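Side-chain contacts in 6-phosphogluconate dehydratase (PDB 2GP4), which catalyses the dehydration of 6-phosphogluconate to 2-keto-3-deoxy-6-phosphogluconate in the Entner-Doudoroff pathway, and is seen here in its apo form without the iron-sulfur cluster: residues A[563-568]-A[572-577]; A[445-450]-A[552-557]; A[527-532]-A[547-552]; A[459-464]-A[516-521]. All blocks are in the same frame, centred on the assembly; numbering follows the deposited sequence.

Overall arrangement
All four contacts lie in the mainly beta C-terminal domain. From the N terminus, interaction 2 opens first: the turn at 445-450 meets 552-557, closing the longest loop, with 101 residues between its segments. Two contacts nest inside that loop in series. Interaction 4 ties the approach to strand 463-471 to helix 511-519; interaction 3 then joins the end of strand 524-528 to 547-552 and shares Gly552 with interaction 2. Interaction 1, the hairpin 563-568/572-577, follows them all, and no loops cross. It nevertheless touches each of the others: Asn446 and Leu447 of interaction 2, Met527 of interaction 3, and Val464 of interaction 4 through the shared mixed sheet.

Interaction 1: A[563-568]-A[572-577]; sequences LIRVDA and ELSLLV
Glu572 OE2 is gripped by two donors, one on each strand of the hairpin. Ser574 OG, two residues along its own strand, reaches it at 2.8 Å on the anti side, tilted out of the carboxylate plane. From across the hairpin Arg565 NH1 makes a salt bridge to OE2 of 3.0 Å; its N-H angle of 128° makes the hydrogen bond weak, and the guanidinium and carboxylate planes stand 41° apart, although OE2 lies at the guanidinium edge, in its plane. A bend at chi3 (-63°) turns the arginine head toward the partner strand, where Leu576 lies over one guanidinium face and its CD2 comes 3.7 Å from Arg565 NH2. Arg565 NE has a further charged partner, Glu465. A glutamine at Glu572 would probably leave Arg565 NH1 without its charged mate on this strand and weaken the hold on Ser574 OG.

The backbones run antiparallel, and the register is fixed by bonds such as Arg565 N to Ser574 O (2.8 Å) and Leu576 N to Leu563 O (2.7 Å). Leu576 is also the centre of an inverse gamma turn, and a water links its O to Leu563 N. On the other face, which carries Ile564, Val566, Leu573 and Leu575, the contact is apolar: Leu575 CD1 presses on Ile564 CG1 at 3.5 Å.

That face packs on Met527 and Ala525 of strand 524-528 and on Leu582 of helix 579-584. Strand 563-567 pairs with strand 463-471, while a backbone bond between Leu573 and Lys444 brings strand 440-445 alongside, consistent with a sheet curling into a barrel.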
loop_
_atom_site.group_PDB
_atom_site.type_symbol
_atom_site.label_atom_id
_atom_site.label_comp_id
_atom_site.label_asym_id
_atom_site.label_seq_id
_atom_site.Cartn_x
_atom_site.Cartn_y
_atom_site.Cartn_z
ATOM N N LEU A 563 31.363 -9.344 3.899
ATOM C CA LEU A 563 30.475 -10.185 3.104
ATOM C C LEU A 563 29.044 -10.077 3.615
ATOM O O LEU A 563 28.786 -10.213 4.814
ATOM C CB LEU A 563 30.924 -11.649 3.109
ATOM C CG LEU A 563 32.005 -12.183 2.153
ATOM C CD1 LEU A 563 31.955 -11.544 0.756
ATOM C CD2 LEU A 563 33.388 -12.038 2.752
ATOM N N ILE A 564 28.125 -9.825 2.690
ATOM C CA ILE A 564 26.698 -9.805 2.980
ATOM C C ILE A 564 25.992 -10.807 2.084
ATOM O O ILE A 564 26.164 -10.789 0.864
ATOM C CB ILE A 564 26.103 -8.417 2.740
ATOM C CG1 ILE A 564 26.338 -7.530 3.956
ATOM C CG2 ILE A 564 24.616 -8.514 2.416
ATOM C CD1 ILE A 564 26.297 -6.050 3.644
ATOM N N ARG A 565 25.200 -11.678 2.698
ATOM C CA ARG A 565 24.437 -12.665 1.956
ATOM C C ARG A 565 22.982 -12.227 1.910
ATOM O O ARG A 565 22.324 -12.147 2.947
ATOM C CB ARG A 565 24.570 -14.053 2.604
ATOM C CG ARG A 565 23.866 -15.185 1.848
ATOM C CD ARG A 565 23.875 -16.511 2.618
ATOM N NE ARG A 565 25.228 -17.024 2.841
ATOM C CZ ARG A 565 25.737 -17.357 4.028
ATOM N NH1 ARG A 565 25.009 -17.263 5.137
ATOM N NH2 ARG A 565 26.983 -17.806 4.105
ATOM N N VAL A 566 22.496 -11.909 0.713
ATOM C CA VAL A 566 21.057 -11.750 0.490
ATOM C C VAL A 566 20.526 -13.005 -0.201
ATOM O O VAL A 566 20.777 -13.244 -1.380
ATOM C CB VAL A 566 20.680 -10.422 -0.259
ATOM C CG1 VAL A 566 21.480 -10.247 -1.529
ATOM C CG2 VAL A 566 19.183 -10.356 -0.546
ATOM N N ASP A 567 19.829 -13.825 0.571
ATOM C CA ASP A 567 19.279 -15.076 0.078
ATOM C C ASP A 567 17.755 -15.001 0.102
ATOM O O ASP A 567 17.128 -15.164 1.150
ATOM C CB ASP A 567 19.789 -16.242 0.934
ATOM C CG ASP A 567 19.576 -17.595 0.279
ATOM O OD1 ASP A 567 18.464 -17.862 -0.234
ATOM O OD2 ASP A 567 20.530 -18.407 0.290
ATOM N N ALA A 568 17.165 -14.750 -1.062
ATOM C CA ALA A 568 15.711 -14.642 -1.192
ATOM C C ALA A 568 15.055 -16.010 -1.313
ATOM O O ALA A 568 13.830 -16.134 -1.262
ATOM C CB ALA A 568 15.348 -13.762 -2.377
ATOM N N GLU A 572 17.089 -15.563 4.047
ATOM C CA GLU A 572 18.216 -15.195 4.885
ATOM C C GLU A 572 18.819 -13.859 4.447
ATOM O O GLU A 572 19.001 -13.608 3.254
ATOM C CB GLU A 572 19.281 -16.301 4.867
ATOM C CG GLU A 572 20.295 -16.231 6.021
ATOM C CD GLU A 572 21.521 -17.140 5.824
ATOM O OE1 GLU A 572 21.574 -17.898 4.826
ATOM O OE2 GLU A 572 22.437 -17.091 6.676
ATOM N N LEU A 573 19.106 -13.012 5.433
ATOM C CA LEU A 573 19.869 -11.787 5.244
ATOM C C LEU A 573 20.936 -11.721 6.343
ATOM O O LEU A 573 20.625 -11.431 7.499
ATOM C CB LEU A 573 18.942 -10.572 5.307
ATOM C CG LEU A 573 19.524 -9.183 5.064
ATOM C CD1 LEU A 573 19.902 -9.000 3.600
ATOM C CD2 LEU A 573 18.510 -8.152 5.476
ATOM N N SER A 574 22.185 -12.001 5.975
ATOM C CA SER A 574 23.264 -12.109 6.946
ATOM C C SER A 574 24.475 -11.247 6.621
ATOM O O SER A 574 24.948 -11.241 5.487
ATOM C CB SER A 574 23.721 -13.567 7.079
ATOM O OG SER A 574 22.660 -14.410 7.500
ATOM N N LEU A 575 24.974 -10.538 7.632
ATOM C CA LEU A 575 26.297 -9.934 7.579
ATOM C C LEU A 575 27.302 -10.968 8.090
ATOM O O LEU A 575 27.229 -11.411 9.239
ATOM C CB LEU A 575 26.350 -8.653 8.415
ATOM C CG LEU A 575 27.650 -7.836 8.435
ATOM C CD1 LEU A 575 27.994 -7.278 7.053
ATOM C CD2 LEU A 575 27.581 -6.716 9.473
ATOM N N LEU A 576 28.236 -11.352 7.229
ATOM C CA LEU A 576 29.133 -12.470 7.514
ATOM C C LEU A 576 30.374 -12.039 8.291
ATOM O O LEU A 576 31.505 -12.229 7.842
ATOM C CB LEU A 576 29.508 -13.200 6.221
ATOM C CG LEU A 576 28.516 -14.201 5.616
ATOM C CD1 LEU A 576 27.183 -13.586 5.297
ATOM C CD2 LEU A 576 29.114 -14.809 4.359
ATOM N N VAL A 577 30.143 -11.438 9.455
ATOM C CA VAL A 577 31.203 -11.117 10.401
ATOM C C VAL A 577 30.758 -11.601 11.775
ATOM O O VAL A 577 29.561 -11.607 12.075
ATOM C CB VAL A 577 31.536 -9.595 10.446
ATOM C CG1 VAL A 577 32.047 -9.105 9.106
ATOM C CG2 VAL A 577 30.331 -8.794 10.841
HETATM O O HOH W 1 33.024 -10.545 5.746
#

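Interaction 2: A[445-450]-A[552-557]; sequences GNLGRA and GGLIAK
Leu554 packs against Asn446 and Leu447, the two central residues of the type I beta turn that joins strands 440-445 and 448-453 into a hairpin. The turn is closed by Gly448 N bonding to Gly445 O at 3.0 Å. The tight part of the contact lies around one methyl group. Leu554 CG is anti to the backbone N (chi1 -152°), which carries CD2 to 3.2 Å from Asn446 O; the same methyl comes 3.7 Å from Asn446 ND2, whose hydrogen-bond partner is Leu575 O in the neighbouring strand. The two side chains meet at about a right angle, and Leu554 CD2 lies against the CB-CG-ND2 side of Asn446.

Packing slackens toward Leu447. Its CD2 stays 4.0 Å from Leu554 CB, and the Leu447 side chain also packs on Leu573, Leu575 and Val558. Beyond this the two backbones do not bond directly; two waters bridge them instead. Both donate to the single acceptor Leu447 O. One of them accepts from Leu554 N at 3.0 Å, and the other from Ile555 N at 3.1 Å.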
loop_
_atom_site.group_PDB
_atom_site.type_symbol
_atom_site.label_atom_id
_atom_site.label_comp_id
_atom_site.label_asym_id
_atom_site.label_seq_id
_atom_site.Cartn_x
_atom_site.Cartn_y
_atom_site.Cartn_z
ATOM N N GLY A 445 17.745 -12.268 9.635
ATOM C CA GLY A 445 19.107 -12.648 10.002
ATOM C C GLY A 445 19.697 -11.757 11.079
ATOM O O GLY A 445 18.970 -11.017 11.756
ATOM N N ASN A 446 21.019 -11.816 11.229
ATOM C CA ASN A 446 21.717 -10.980 12.211
ATOM C C ASN A 446 21.575 -9.480 11.909
ATOM O O ASN A 446 21.662 -8.649 12.819
ATOM C CB ASN A 446 23.200 -11.393 12.351
ATOM C CG ASN A 446 24.018 -11.137 11.076
ATOM O OD1 ASN A 446 23.472 -11.028 9.970
ATOM N ND2 ASN A 446 25.341 -11.044 11.235
ATOM N N LEU A 447 21.350 -9.150 10.636
ATOM C CA LEU A 447 21.116 -7.763 10.213
ATOM C C LEU A 447 19.730 -7.239 10.606
ATOM O O LEU A 447 19.516 -6.021 10.690
ATOM C CB LEU A 447 21.330 -7.612 8.704
ATOM C CG LEU A 447 22.786 -7.552 8.212
ATOM C CD1 LEU A 447 22.894 -7.923 6.750
ATOM C CD2 LEU A 447 23.382 -6.174 8.447
ATOM N N GLY A 448 18.793 -8.157 10.837
ATOM C CA GLY A 448 17.448 -7.798 11.282
ATOM C C GLY A 448 16.345 -8.358 10.403
ATOM O O GLY A 448 16.336 -9.544 10.079
ATOM N N ARG A 449 15.405 -7.498 10.027
ATOM C CA ARG A 449 14.267 -7.900 9.210
ATOM C C ARG A 449 14.077 -6.910 8.066
ATOM O O ARG A 449 14.144 -5.695 8.270
ATOM C CB ARG A 449 12.994 -7.985 10.062
ATOM C CG ARG A 449 13.046 -9.037 11.184
ATOM C CD ARG A 449 11.889 -8.889 12.198
ATOM N NE ARG A 449 10.575 -9.074 11.573
ATOM C CZ ARG A 449 9.998 -10.254 11.356
ATOM N NH1 ARG A 449 10.610 -11.380 11.708
ATOM N NH2 ARG A 449 8.806 -10.313 10.776
ATOM N N ALA A 450 13.855 -7.435 6.865
ATOM C CA ALA A 450 13.549 -6.609 5.699
ATOM C C ALA A 450 12.548 -7.322 4.790
ATOM O O ALA A 450 12.161 -8.456 5.046
ATOM C CB ALA A 450 14.829 -6.274 4.940
ATOM N N GLY A 552 20.355 2.027 15.643
ATOM C CA GLY A 552 21.383 1.120 16.154
ATOM C C GLY A 552 21.424 -0.224 15.456
ATOM O O GLY A 552 22.056 -1.160 15.938
ATOM N N GLY A 553 20.748 -0.318 14.315
ATOM C CA GLY A 553 20.710 -1.555 13.540
ATOM C C GLY A 553 22.077 -1.931 13.003
ATOM O O GLY A 553 22.890 -1.057 12.670
ATOM N N LEU A 554 22.314 -3.236 12.905
ATOM C CA LEU A 554 23.591 -3.774 12.457
ATOM C C LEU A 554 24.076 -3.184 11.124
ATOM O O LEU A 554 25.270 -3.219 10.824
ATOM C CB LEU A 554 23.525 -5.308 12.390
ATOM C CG LEU A 554 24.840 -6.064 12.599
ATOM C CD1 LEU A 554 25.387 -5.830 14.011
ATOM C CD2 LEU A 554 24.670 -7.553 12.323
ATOM N N ILE A 555 23.154 -2.635 10.339
ATOM C CA ILE A 555 23.507 -1.916 9.104
ATOM C C ILE A 555 24.483 -0.746 9.349
ATOM O O ILE A 555 25.291 -0.417 8.481
ATOM C CB ILE A 555 22.241 -1.428 8.340
ATOM C CG1 ILE A 555 22.630 -0.783 7.005
ATOM C CG2 ILE A 555 21.407 -0.489 9.211
ATOM C CD1 ILE A 555 21.470 -0.390 6.121
ATOM N N ALA A 556 24.404 -0.136 10.530
ATOM C CA ALA A 556 25.258 0.998 10.893
ATOM C C ALA A 556 26.723 0.606 11.099
ATOM O O ALA A 556 27.617 1.440 10.949
ATOM C CB ALA A 556 24.714 1.700 12.146
ATOM N N LYS A 557 26.961 -0.659 11.434
ATOM C CA LYS A 557 28.319 -1.157 11.684
ATOM C C LYS A 557 28.996 -1.775 10.461
ATOM O O LYS A 557 30.219 -1.974 10.462
ATOM C CB LYS A 557 28.331 -2.142 12.856
ATOM C CG LYS A 557 28.264 -1.464 14.222
ATOM C CD LYS A 557 28.407 -2.463 15.353
ATOM C CE LYS A 557 28.352 -1.766 16.704
ATOM N NZ LYS A 557 28.618 -2.718 17.815
HETATM O O HOH W 2 20.227 -5.248 13.591
HETATM O O HOH W 3 20.138 -3.095 10.535
#

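Interaction 3: A[527-532]-A[547-552]; sequences MTDGRM and PEAIDG
Asp529 meets Glu548 first through its CB, 3.6 Å from Glu548 CB, the two side chains crossing at about a right angle. Its CG sits between the backbone N and the carbonyl carbon (chi1 46°), and this directs the carboxylate toward the backbone of Ala549, with CG 4.0 Å from Ala549 N. At the tip the two oxygens take different partners. OD1 accepts from the backbone N of Gln497. OD2 receives Ala549 N through its anti lone pair, at 3.0 Å and nearly straight (167°), while Ala549 CB touches the same oxygen at 3.5 Å.

The position in the fold accounts for these donors: Asp529 directly follows strand 524-528, which runs parallel between strands 490-494 and 541-546, and the chain leaving all three C-terminal ends converges here. Asp529 is the middle residue of an ST turn in which Gly530 N bonds to Thr528 OG1.

OD2 has two more partners, Gly496 N and a water. That water also donates to Glu548 OE2, at 2.7 Å, and accepts from Ile550 N, at 2.8 Å, so it lies between two carboxylates whose nearest oxygens, Asp529 OD2 and Glu548 OE2, are 4.8 Å apart. Glu548 runs extended beyond CG to helix 499-502, where OE1 accepts from Lys500 N and OE2 makes a weak bond with Ala501 N.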
loop_
_atom_site.group_PDB
_atom_site.type_symbol
_atom_site.label_atom_id
_atom_site.label_comp_id
_atom_site.label_asym_id
_atom_site.label_seq_id
_atom_site.Cartn_x
_atom_site.Cartn_y
_atom_site.Cartn_z
HETATM N N MSE A 527 20.785 -3.166 -0.359
HETATM C CA MSE A 527 20.293 -3.257 1.002
HETATM C C MSE A 527 20.147 -1.853 1.569
HETATM O O MSE A 527 21.109 -1.090 1.611
HETATM C CB MSE A 527 21.224 -4.101 1.868
HETATM C CG MSE A 527 20.607 -4.504 3.201
HETATM SE SE MSE A 527 21.884 -5.451 4.323
HETATM C CE MSE A 527 22.481 -6.704 2.970
ATOM N N THR A 528 18.933 -1.510 1.987
ATOM C CA THR A 528 18.684 -0.194 2.570
ATOM C C THR A 528 17.671 -0.251 3.709
ATOM O O THR A 528 16.797 -1.123 3.740
ATOM C CB THR A 528 18.261 0.857 1.491
ATOM O OG1 THR A 528 18.201 2.161 2.082
ATOM C CG2 THR A 528 16.908 0.508 0.858
ATOM N N ASP A 529 17.813 0.675 4.652
ATOM C CA ASP A 529 16.814 0.852 5.706
ATOM C C ASP A 529 15.671 1.724 5.205
ATOM O O ASP A 529 14.683 1.953 5.912
ATOM C CB ASP A 529 17.435 1.419 6.991
ATOM C CG ASP A 529 18.372 2.595 6.744
ATOM O OD1 ASP A 529 18.354 3.194 5.644
ATOM O OD2 ASP A 529 19.133 2.929 7.683
ATOM N N GLY A 530 15.815 2.188 3.966
ATOM C CA GLY A 530 14.790 2.959 3.289
ATOM C C GLY A 530 14.028 2.154 2.253
ATOM O O GLY A 530 13.784 0.962 2.436
ATOM N N ARG A 531 13.671 2.818 1.159
ATOM C CA ARG A 531 12.798 2.264 0.132
ATOM C C ARG A 531 13.110 2.902 -1.217
ATOM O O ARG A 531 13.731 3.961 -1.274
ATOM C CB ARG A 531 11.329 2.525 0.501
ATOM C CG ARG A 531 10.987 4.007 0.706
ATOM C CD ARG A 531 9.502 4.241 0.824
ATOM N NE ARG A 531 9.184 5.648 1.089
ATOM C CZ ARG A 531 7.954 6.167 1.073
ATOM N NH1 ARG A 531 6.900 5.402 0.807
ATOM N NH2 ARG A 531 7.772 7.458 1.328
HETATM N N MSE A 532 12.677 2.260 -2.295
HETATM C CA MSE A 532 12.754 2.855 -3.627
HETATM C C MSE A 532 11.379 3.380 -4.039
HETATM O O MSE A 532 10.547 3.680 -3.183
HETATM C CB MSE A 532 13.284 1.841 -4.642
HETATM C CG MSE A 532 14.790 1.815 -4.743
HETATM SE SE MSE A 532 15.618 0.899 -3.244
HETATM C CE MSE A 532 16.292 -0.651 -4.217
ATOM N N PRO A 547 16.311 -3.013 12.635
ATOM C CA PRO A 547 16.361 -1.570 12.947
ATOM C C PRO A 547 17.172 -0.762 11.934
ATOM O O PRO A 547 18.174 -1.256 11.410
ATOM C CB PRO A 547 17.043 -1.530 14.324
ATOM C CG PRO A 547 16.875 -2.897 14.886
ATOM C CD PRO A 547 16.966 -3.806 13.690
ATOM N N GLU A 548 16.729 0.461 11.650
ATOM C CA GLU A 548 17.457 1.350 10.747
ATOM C C GLU A 548 18.802 1.765 11.352
ATOM O O GLU A 548 19.070 1.483 12.527
ATOM C CB GLU A 548 16.611 2.568 10.332
ATOM C CG GLU A 548 16.257 3.574 11.421
ATOM C CD GLU A 548 15.551 4.807 10.850
ATOM O OE1 GLU A 548 14.304 4.893 10.945
ATOM O OE2 GLU A 548 16.238 5.690 10.285
ATOM N N ALA A 549 19.648 2.404 10.543
ATOM C CA ALA A 549 21.006 2.755 10.968
ATOM C C ALA A 549 21.024 3.572 12.263
ATOM O O ALA A 549 21.677 3.179 13.232
ATOM C CB ALA A 549 21.763 3.472 9.850
ATOM N N ILE A 550 20.283 4.677 12.293
ATOM C CA ILE A 550 20.263 5.557 13.471
ATOM C C ILE A 550 19.484 4.992 14.670
ATOM O O ILE A 550 19.511 5.573 15.758
ATOM C CB ILE A 550 19.785 7.004 13.140
ATOM C CG1 ILE A 550 18.305 7.030 12.749
ATOM C CG2 ILE A 550 20.690 7.648 12.071
ATOM C CD1 ILE A 550 17.662 8.382 12.961
ATOM N N ASP A 551 18.794 3.869 14.470
ATOM C CA ASP A 551 18.182 3.137 15.578
ATOM C C ASP A 551 19.127 2.073 16.154
ATOM O O ASP A 551 18.747 1.312 17.042
ATOM C CB ASP A 551 16.847 2.511 15.159
ATOM C CG ASP A 551 15.655 3.409 15.463
ATOM O OD1 ASP A 551 15.641 4.044 16.539
ATOM O OD2 ASP A 551 14.719 3.469 14.634
ATOM N N GLY A 552 20.355 2.027 15.643
ATOM C CA GLY A 552 21.383 1.120 16.154
ATOM C C GLY A 552 21.424 -0.224 15.456
ATOM O O GLY A 552 22.056 -1.160 15.938
HETATM O O HOH W 4 18.864 5.141 9.913
#

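Interaction 4: A[459-464]-A[516-521]; sequences PQHRVV and SLQDKG
A short 3-10 turn starting at Pro459 presents His461 to Gln518 in the last turn of helix 511-519, and the two meet as a flat ring stacked on a flat amide. Pro459 O accepts from Arg462 N at 3.2 Å, the bond that curls the turn. Gln460 then folds back over the imidazole: its CG lies 3.6 Å above the plane of the His461 ring, over the centre of the face that Gln518 does not use.

His461 carries the whole contact. The Gln518 CD atom sits 3.5 Å above the His461 ring plane, displaced toward the rim, and the amide is tilted only 19° from the ring. Behind it Gln518 CG makes a CH-pi contact, 3.9 Å from the His461 ring centroid and 12° off the normal. The glutamine reaches this far because its CG is anti to the backbone N and the chain stays extended, approaching from the opposite direction to the histidine. A serine in place of His461 would probably open a gap between Gln460 and Gln518 and deprive the Gln518 amide of the ring it stacks on.

Farther along, Arg462 pairs by backbone with Ala568, and Val464, in strand 463-471, bonds to Val566 and packs on Ala525. Helix 511-519 itself ends in a Schellman motif at Gly521. Gln518 NE2 bonds to Lys538 O, which helps hold the amide's rotation, and has a weak bond of 2.9 Å to a water that lies 2.8 Å from His461 ND1.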
loop_
_atom_site.group_PDB
_atom_site.type_symbol
_atom_site.label_atom_id
_atom_site.label_comp_id
_atom_site.label_asym_id
_atom_site.label_seq_id
_atom_site.Cartn_x
_atom_site.Cartn_y
_atom_site.Cartn_z
ATOM N N PRO A 459 15.495 -16.217 -11.124
ATOM C CA PRO A 459 15.969 -17.130 -10.071
ATOM C C PRO A 459 17.488 -17.143 -9.915
ATOM O O PRO A 459 17.988 -17.259 -8.793
ATOM C CB PRO A 459 15.466 -18.499 -10.539
ATOM C CG PRO A 459 14.230 -18.181 -11.323
ATOM C CD PRO A 459 14.578 -16.901 -12.059
ATOM N N GLN A 460 18.212 -17.003 -11.024
ATOM C CA GLN A 460 19.676 -16.930 -10.983
ATOM C C GLN A 460 20.177 -15.754 -10.139
ATOM O O GLN A 460 21.279 -15.810 -9.587
ATOM C CB GLN A 460 20.267 -16.873 -12.406
ATOM C CG GLN A 460 19.951 -15.584 -13.187
ATOM C CD GLN A 460 20.238 -15.694 -14.672
ATOM O OE1 GLN A 460 21.369 -15.961 -15.086
ATOM N NE2 GLN A 460 19.205 -15.478 -15.489
ATOM N N HIS A 461 19.363 -14.704 -10.038
ATOM C CA HIS A 461 19.753 -13.474 -9.340
ATOM C C HIS A 461 19.149 -13.316 -7.937
ATOM O O HIS A 461 19.284 -12.251 -7.332
ATOM C CB HIS A 461 19.410 -12.229 -10.188
ATOM C CG HIS A 461 20.111 -12.170 -11.512
ATOM N ND1 HIS A 461 19.469 -11.798 -12.675
ATOM C CD2 HIS A 461 21.393 -12.439 -11.861
ATOM C CE1 HIS A 461 20.324 -11.833 -13.682
ATOM N NE2 HIS A 461 21.498 -12.223 -13.215
ATOM N N ARG A 462 18.500 -14.362 -7.422
ATOM C CA ARG A 462 17.810 -14.284 -6.122
ATOM C C ARG A 462 18.702 -14.554 -4.909
ATOM O O ARG A 462 18.271 -14.384 -3.764
ATOM C CB ARG A 462 16.572 -15.197 -6.093
ATOM C CG ARG A 462 15.392 -14.646 -6.890
ATOM C CD ARG A 462 14.178 -15.557 -6.850
ATOM N NE ARG A 462 13.171 -15.108 -7.811
ATOM C CZ ARG A 462 11.984 -15.681 -8.009
ATOM N NH1 ARG A 462 11.615 -16.750 -7.312
ATOM N NH2 ARG A 462 11.158 -15.172 -8.911
ATOM N N VAL A 463 19.938 -14.975 -5.161
ATOM C CA VAL A 463 20.928 -15.195 -4.105
ATOM C C VAL A 463 22.216 -14.459 -4.470
ATOM O O VAL A 463 22.832 -14.760 -5.490
ATOM C CB VAL A 463 21.235 -16.713 -3.900
ATOM C CG1 VAL A 463 22.279 -16.919 -2.806
ATOM C CG2 VAL A 463 19.964 -17.494 -3.576
ATOM N N VAL A 464 22.607 -13.489 -3.646
ATOM C CA VAL A 464 23.867 -12.779 -3.831
ATOM C C VAL A 464 24.649 -12.734 -2.522
ATOM O O VAL A 464 24.151 -12.248 -1.501
ATOM C CB VAL A 464 23.682 -11.333 -4.380
ATOM C CG1 VAL A 464 25.030 -10.590 -4.453
ATOM C CG2 VAL A 464 23.010 -11.339 -5.751
ATOM N N SER A 516 22.194 -2.002 -14.592
ATOM C CA SER A 516 23.232 -2.035 -15.627
ATOM C C SER A 516 24.461 -2.842 -15.182
ATOM O O SER A 516 25.128 -3.459 -16.007
ATOM C CB SER A 516 23.630 -0.619 -16.078
ATOM O OG SER A 516 24.449 0.043 -15.129
ATOM N N LEU A 517 24.746 -2.830 -13.882
ATOM C CA LEU A 517 25.797 -3.654 -13.286
ATOM C C LEU A 517 25.472 -5.144 -13.373
ATOM O O LEU A 517 26.354 -5.958 -13.664
ATOM C CB LEU A 517 26.012 -3.257 -11.825
ATOM C CG LEU A 517 27.189 -2.369 -11.408
ATOM C CD1 LEU A 517 27.663 -1.428 -12.505
ATOM C CD2 LEU A 517 26.834 -1.601 -10.136
ATOM N N GLN A 518 24.211 -5.490 -13.108
ATOM C CA GLN A 518 23.716 -6.852 -13.271
ATOM C C GLN A 518 23.744 -7.269 -14.747
ATOM O O GLN A 518 24.135 -8.395 -15.068
ATOM C CB GLN A 518 22.297 -6.987 -12.682
ATOM C CG GLN A 518 21.701 -8.395 -12.738
ATOM C CD GLN A 518 20.401 -8.530 -11.955
ATOM O OE1 GLN A 518 20.407 -8.622 -10.724
ATOM N NE2 GLN A 518 19.280 -8.567 -12.669
ATOM N N ASP A 519 23.344 -6.352 -15.632
ATOM C CA ASP A 519 23.296 -6.605 -17.081
ATOM C C ASP A 519 24.660 -6.967 -17.657
ATOM O O ASP A 519 24.764 -7.847 -18.513
ATOM C CB ASP A 519 22.710 -5.401 -17.828
ATOM C CG ASP A 519 21.206 -5.263 -17.634
ATOM O OD1 ASP A 519 20.604 -6.096 -16.923
ATOM O OD2 ASP A 519 20.620 -4.314 -18.196
ATOM N N LYS A 520 25.695 -6.289 -17.162
ATOM C CA LYS A 520 27.084 -6.551 -17.539
ATOM C C LYS A 520 27.590 -7.906 -17.036
ATOM O O LYS A 520 28.687 -8.337 -17.405
ATOM C CB LYS A 520 27.996 -5.445 -16.998
ATOM C CG LYS A 520 27.793 -4.076 -17.628
ATOM C CD LYS A 520 28.911 -3.131 -17.214
ATOM C CE LYS A 520 28.772 -1.769 -17.875
ATOM N NZ LYS A 520 30.042 -0.986 -17.773
ATOM N N GLY A 521 26.808 -8.557 -16.175
ATOM C CA GLY A 521 27.151 -9.890 -15.677
ATOM C C GLY A 521 27.634 -9.961 -14.237
ATOM O O GLY A 521 27.931 -11.046 -13.743
HETATM O O HOH W 5 16.994 -10.419 -12.698
#